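Local coordinates for thiamine-monophosphate kinase (Stenotrophomonas maltophilia, PDB 6XEP), which probably catalyses the ATP-dependent phosphorylation of thiamine monophosphate to thiamine diphosphate, the active form of vitamin B1, at residues G113-A116 with L117-H121; R155-L158 with G159-I162; A265-C268 with A269-G273. All blocks are in the same frame, centred on the assembly; numbering follows the deposited sequence. Where two conformers were deposited one is given.

Interaction 1 of 3, residues G113-A116 with L117-H121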
# COMPACT_ATOMS: atom_id res chain seq x y z
N GLY A 113 14.82 5.34 -10.62
CA GLY A 113 14.46 4.04 -11.13
C GLY A 113 12.96 3.82 -11.16
O GLY A 113 12.43 3.24 -12.10
N PHE A 114 12.30 4.31 -10.11
CA PHE A 114 10.85 4.23 -10.04
C PHE A 114 10.21 4.94 -11.24
O PHE A 114 9.39 4.35 -11.96
CB PHE A 114 10.37 4.83 -8.72
CG PHE A 114 8.94 4.54 -8.42
CD1 PHE A 114 7.94 5.36 -8.89
CD2 PHE A 114 8.59 3.42 -7.67
CE1 PHE A 114 6.61 5.08 -8.63
CE2 PHE A 114 7.27 3.15 -7.40
CZ PHE A 114 6.29 3.98 -7.88
N PHE A 115 10.58 6.20 -11.47
CA PHE A 115 9.98 6.97 -12.55
C PHE A 115 10.45 6.49 -13.90
O PHE A 115 9.69 6.58 -14.87
CB PHE A 115 10.28 8.46 -12.41
CG PHE A 115 9.63 9.10 -11.21
CD1 PHE A 115 8.25 9.05 -11.05
CD2 PHE A 115 10.40 9.74 -10.25
CE1 PHE A 115 7.64 9.65 -9.94
CE2 PHE A 115 9.81 10.35 -9.14
CZ PHE A 115 8.42 10.30 -8.99
N ALA A 116 11.68 5.98 -14.01
CA ALA A 116 12.11 5.45 -15.30
C ALA A 116 11.14 4.39 -15.78
O ALA A 116 10.74 4.39 -16.95
CB ALA A 116 13.53 4.88 -15.22
N LEU A 117 10.73 3.48 -14.89
CA LEU A 117 9.77 2.44 -15.27
C LEU A 117 8.34 2.97 -15.29
O LEU A 117 7.58 2.67 -16.21
CB LEU A 117 9.89 1.26 -14.32
CG LEU A 117 8.91 0.12 -14.57
CD1 LEU A 117 9.09 -0.47 -15.95
CD2 LEU A 117 9.10 -0.95 -13.48
N ALA A 118 7.96 3.77 -14.29
CA ALA A 118 6.59 4.26 -14.20
C ALA A 118 6.19 5.05 -15.44
O ALA A 118 5.07 4.91 -15.94
CB ALA A 118 6.42 5.14 -12.96
N ASP A 119 7.10 5.92 -15.93
CA ASP A 119 6.79 6.73 -17.10
C ASP A 119 6.51 5.88 -18.33
O ASP A 119 5.72 6.27 -19.19
CB ASP A 119 7.95 7.69 -17.41
CG ASP A 119 8.11 8.75 -16.34
OD1 ASP A 119 7.26 8.79 -15.41
OD2 ASP A 119 9.08 9.55 -16.42
N GLN A 120 7.18 4.74 -18.46
CA GLN A 120 6.97 3.89 -19.62
C GLN A 120 5.57 3.31 -19.68
O GLN A 120 5.13 2.89 -20.76
CB GLN A 120 7.97 2.74 -19.62
CG GLN A 120 9.37 3.12 -19.98
CD GLN A 120 10.32 1.95 -19.85
OE1 GLN A 120 9.98 0.83 -20.24
NE2 GLN A 120 11.50 2.19 -19.29
N HIS A 121 4.88 3.21 -18.55
CA HIS A 121 3.59 2.53 -18.50
C HIS A 121 2.49 3.46 -18.05
O HIS A 121 1.37 3.01 -17.77
CB HIS A 121 3.71 1.30 -17.61
CG HIS A 121 4.70 0.31 -18.15
ND1 HIS A 121 4.49 -0.36 -19.33
CD2 HIS A 121 5.93 -0.04 -17.71
CE1 HIS A 121 5.54 -1.13 -19.58
NE2 HIS A 121 6.42 -0.96 -18.61
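Phe114 and Ala118 meet one turn apart on helix 104-120, and the backbone bond between the two residues is the shortest of the three i to i+4 bonds that link the segments: Ala118 N donates to Phe114 O over 2.8 Å. The CB of Ala118 stands 4.3 Å from CE1 of the Phe114 ring, a loose apolar touch that meets the ring obliquely. On either side of this bond the same i to i+4 pattern runs from Leu117 N to Gly113 O at 3.3 Å and from Asp119 N to Phe115 O at 2.9 Å, as in a regular alpha-helix.

The carboxylate of Asp119 folds back beside its own backbone N (chi1 -67°), which brings CG to 3.1 Å from Phe115 O. Carboxylate and carbonyl are both acceptors, so this closeness carries no bond; the charge is met instead by Arg23, whose NE forms a salt bridge with OD1. Arg23 also makes a cation-pi contact with Phe115, joining the two residues through a third. Near the end of the helix, Gln120 NE2 reaches back to Ala116 O at 3.3 Å, a weak bond because its N-H...O angle is only 127°.

The turn belongs to the beta-alpha-beta unit of strand 89-99, helix 104-120 and strand 124-132. This last part of the helix packs on two others: helix 17-24, where Phe115 touches Arg19 and Ile20, and helix 68-85, where Leu117 and Ala118 rest on Ala77 and Leu76.

Interaction 2 of 3, residues R155-L158 with G159-I162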
# COMPACT_ATOMS: atom_id res chain seq x y z
N ARG A 155 -9.36 -20.26 -16.63
CA ARG A 155 -10.11 -20.47 -17.87
C ARG A 155 -9.29 -21.17 -18.95
O ARG A 155 -9.66 -21.10 -20.13
CB ARG A 155 -10.66 -19.14 -18.37
CG ARG A 155 -11.73 -18.60 -17.42
CD ARG A 155 -12.48 -17.41 -17.98
NE ARG A 155 -13.62 -17.07 -17.13
CZ ARG A 155 -14.16 -15.86 -17.05
NH1 ARG A 155 -13.67 -14.85 -17.77
NH2 ARG A 155 -15.20 -15.65 -16.24
N ALA A 156 -8.22 -21.86 -18.59
CA ALA A 156 -7.53 -22.68 -19.58
C ALA A 156 -8.49 -23.75 -20.10
O ALA A 156 -9.34 -24.25 -19.36
CB ALA A 156 -6.29 -23.33 -18.97
N GLN A 157 -8.39 -24.08 -21.39
CA GLN A 157 -9.27 -25.03 -22.05
C GLN A 157 -8.47 -26.23 -22.52
O GLN A 157 -7.32 -26.10 -22.94
CB GLN A 157 -9.99 -24.39 -23.25
CG GLN A 157 -10.90 -23.25 -22.85
CD GLN A 157 -11.99 -23.71 -21.92
OE1 GLN A 157 -12.74 -24.64 -22.23
NE2 GLN A 157 -12.08 -23.07 -20.75
N LEU A 158 -9.10 -27.40 -22.47
CA LEU A 158 -8.48 -28.59 -23.03
C LEU A 158 -8.08 -28.35 -24.48
O LEU A 158 -8.83 -27.75 -25.25
CB LEU A 158 -9.44 -29.79 -22.93
CG LEU A 158 -9.86 -30.19 -21.51
CD1 LEU A 158 -10.71 -31.45 -21.53
CD2 LEU A 158 -8.65 -30.41 -20.62
N GLY A 159 -6.88 -28.80 -24.84
CA GLY A 159 -6.34 -28.56 -26.16
C GLY A 159 -5.59 -27.25 -26.36
O GLY A 159 -4.99 -27.06 -27.43
N ASP A 160 -5.58 -26.35 -25.37
CA ASP A 160 -4.84 -25.10 -25.51
C ASP A 160 -3.35 -25.36 -25.67
O ASP A 160 -2.79 -26.30 -25.10
CB ASP A 160 -5.04 -24.20 -24.29
CG ASP A 160 -6.37 -23.47 -24.29
OD1 ASP A 160 -7.15 -23.61 -25.26
OD2 ASP A 160 -6.63 -22.74 -23.30
N ASP A 161 -2.68 -24.49 -26.43
CA ASP A 161 -1.24 -24.35 -26.32
C ASP A 161 -0.89 -23.55 -25.06
O ASP A 161 -1.65 -22.67 -24.64
CB ASP A 161 -0.65 -23.62 -27.53
CG ASP A 161 -0.84 -24.36 -28.83
OD1 ASP A 161 -0.75 -25.61 -28.82
OD2 ASP A 161 -1.07 -23.70 -29.88
N ILE A 162 0.27 -23.82 -24.50
CA ILE A 162 0.85 -23.01 -23.43
C ILE A 162 1.97 -22.17 -24.03
O ILE A 162 2.79 -22.69 -24.81
CB ILE A 162 1.39 -23.90 -22.29
CG1 ILE A 162 0.28 -24.81 -21.74
CG2 ILE A 162 1.95 -23.05 -21.14
CD1 ILE A 162 0.80 -25.75 -20.65
O HOH W 1 -8.38 -25.36 -26.96
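Asp160 turns its side chain back onto Gln157, three residues earlier, across a type II beta turn that runs from Gln157 to Asp160. Its CB sits 3.3 Å from Gln157 O, the same oxygen that accepts the turn's closing bond from Asp160 N at 3.0 Å. With CG beside the backbone N and away from the carbonyl carbon (chi1 -78°), the carboxylate carbon comes to 3.1 Å from Gln157 O and the two oxygens find different partners. OD1 lies 3.6 Å from CB of Gln157 and takes a hydrogen bond of 2.7 Å from a water; that water also donates to Leu158 O, bridging side chain and turn. OD2 accepts from Gln157 N at 2.9 Å along a nearly straight N-H (166°), although the donor stands well above the carboxylate plane. Thr281 OG1 and His219 ND1 also bond to OD2, tying the turn to strand 277-282 and a neighbouring loop.

At the turn's third position Gly159 has phi +86°, where a CB would be pressed against Leu158 O.

Both Asp160 oxygens are thus held by hydrogen bonds, and Gln157 and Asp160 grip each other twice, backbone to backbone and backbone to carboxylate. Such a gathering of partners round a buried carboxylate would be expected to steady its negative charge, and it fixes the bend through which the chain enters strand 161-165.

Interaction 3 of 3, residues A265-C268 with A269-G273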
# COMPACT_ATOMS: atom_id res chain seq x y z
N ALA A 265 20.97 -24.43 -15.71
CA ALA A 265 20.15 -23.55 -16.54
C ALA A 265 18.73 -24.08 -16.65
O ALA A 265 17.76 -23.32 -16.59
CB ALA A 265 20.77 -23.41 -17.93
N ARG A 266 18.58 -25.40 -16.82
CA ARG A 266 17.25 -25.98 -16.88
C ARG A 266 16.49 -25.76 -15.58
O ARG A 266 15.30 -25.43 -15.60
CB ARG A 266 17.36 -27.47 -17.19
CG ARG A 266 16.05 -28.21 -17.31
CD ARG A 266 16.35 -29.69 -17.51
NE ARG A 266 15.17 -30.48 -17.88
CZ ARG A 266 14.46 -31.20 -17.03
NH1 ARG A 266 14.78 -31.23 -15.74
NH2 ARG A 266 13.41 -31.89 -17.47
N ASP A 267 17.15 -25.93 -14.45
CA ASP A 267 16.47 -25.74 -13.18
C ASP A 267 16.06 -24.28 -12.99
O ASP A 267 14.96 -24.01 -12.49
CB ASP A 267 17.37 -26.18 -12.03
CG ASP A 267 16.68 -26.07 -10.70
OD1 ASP A 267 15.61 -26.69 -10.54
OD2 ASP A 267 17.19 -25.35 -9.82
N CYS A 268 16.92 -23.35 -13.38
CA CYS A 268 16.55 -21.94 -13.32
C CYS A 268 15.34 -21.65 -14.18
O CYS A 268 14.45 -20.89 -13.78
CB CYS A 268 17.72 -21.06 -13.76
SG CYS A 268 19.12 -20.99 -12.60
N ALA A 269 15.30 -22.22 -15.39
CA ALA A 269 14.19 -21.93 -16.29
C ALA A 269 12.88 -22.50 -15.77
O ALA A 269 11.82 -21.89 -15.95
CB ALA A 269 14.50 -22.48 -17.68
N LEU A 270 12.93 -23.69 -15.15
CA LEU A 270 11.72 -24.36 -14.67
C LEU A 270 11.24 -23.80 -13.34
O LEU A 270 10.02 -23.73 -13.10
CB LEU A 270 11.97 -25.86 -14.50
CG LEU A 270 12.03 -26.66 -15.81
CD1 LEU A 270 12.60 -28.01 -15.51
CD2 LEU A 270 10.63 -26.76 -16.42
N ARG A 271 12.16 -23.44 -12.45
CA ARG A 271 11.84 -23.15 -11.06
C ARG A 271 12.45 -21.85 -10.53
O ARG A 271 12.31 -21.56 -9.33
CB ARG A 271 12.28 -24.32 -10.16
CG ARG A 271 11.51 -25.60 -10.42
CD ARG A 271 12.05 -26.79 -9.61
NE ARG A 271 11.62 -28.04 -10.22
CZ ARG A 271 12.30 -28.67 -11.18
NH1 ARG A 271 13.46 -28.16 -11.61
NH2 ARG A 271 11.84 -29.79 -11.70
N GLY A 272 13.12 -21.08 -11.38
CA GLY A 272 13.81 -19.89 -10.90
C GLY A 272 12.85 -18.79 -10.49
O GLY A 272 11.80 -18.60 -11.11
N GLY A 273 13.22 -18.04 -9.45
CA GLY A 273 12.39 -16.93 -9.03
C GLY A 273 12.57 -15.69 -9.89
O GLY A 273 13.58 -15.53 -10.59
O HOH W 2 12.42 -31.62 -13.74
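Asp267 and Arg271 form an i to i+4 salt bridge near the C-terminal end of helix 262-271: OD1 accepts from NH1 at 2.8 Å. The carboxylate and guanidinium planes lie 26° apart, and NH1 approaches OD1 nearly in line with its C-O bond, though the N-H...O angle of 135° is bent. Asp267 reaches this position with CG swung opposite its own N (chi1 -177°); its other oxygen, OD2, pairs with Arg176 of helix 170-179.

Leu270 packs along Arg266: its CD1 is 3.9 Å from the aliphatic CG and also lies over one face of the guanidinium, 4.0 Å from CZ and displaced toward the rim. Leu270 packs onward against Leu229 and Val315.

Among the backbone bonds, Ala269, Leu270 and Arg271 donate to Ala265, Arg266 and Asp267 in regular alpha-helical fashion. Gly272 N to Cys268 O is short, 2.8 Å, but bent, and the donor sits above the carbonyl plane.

One water accepts from Arg266 NH1 and from Arg271 NH2, linking two cations whose nitrogens stand 5.2 Å apart. Asp267, shared between Arg271 and Arg176, probably offsets part of this positive charge and joins the helix electrostatically to helix 170-179.

The three contacts follow one another along the chain without touching; even interactions 2 and 3 are about 11 Å apart at their nearest atoms. Interaction 1 lies in the N-terminal AIR synthase-related region; interactions 2 and 3 share the C-terminal one, across the chain's centre from it. Centres of interactions 1 and 2 are about 34 Å apart, of 1 and 3 about 28 Å, of 2 and 3 about 23 Å. None holds a residue assigned to a ligand. Between side chains, Phe114 is about 10 Å from Gly128 and Ala156 about 8 Å from Arg153, both predicted for ATP; Gly272 is about 7 Å from the side chain of Asp274, predicted for substrate. Arg153 and Asp274 are also sequence neighbours.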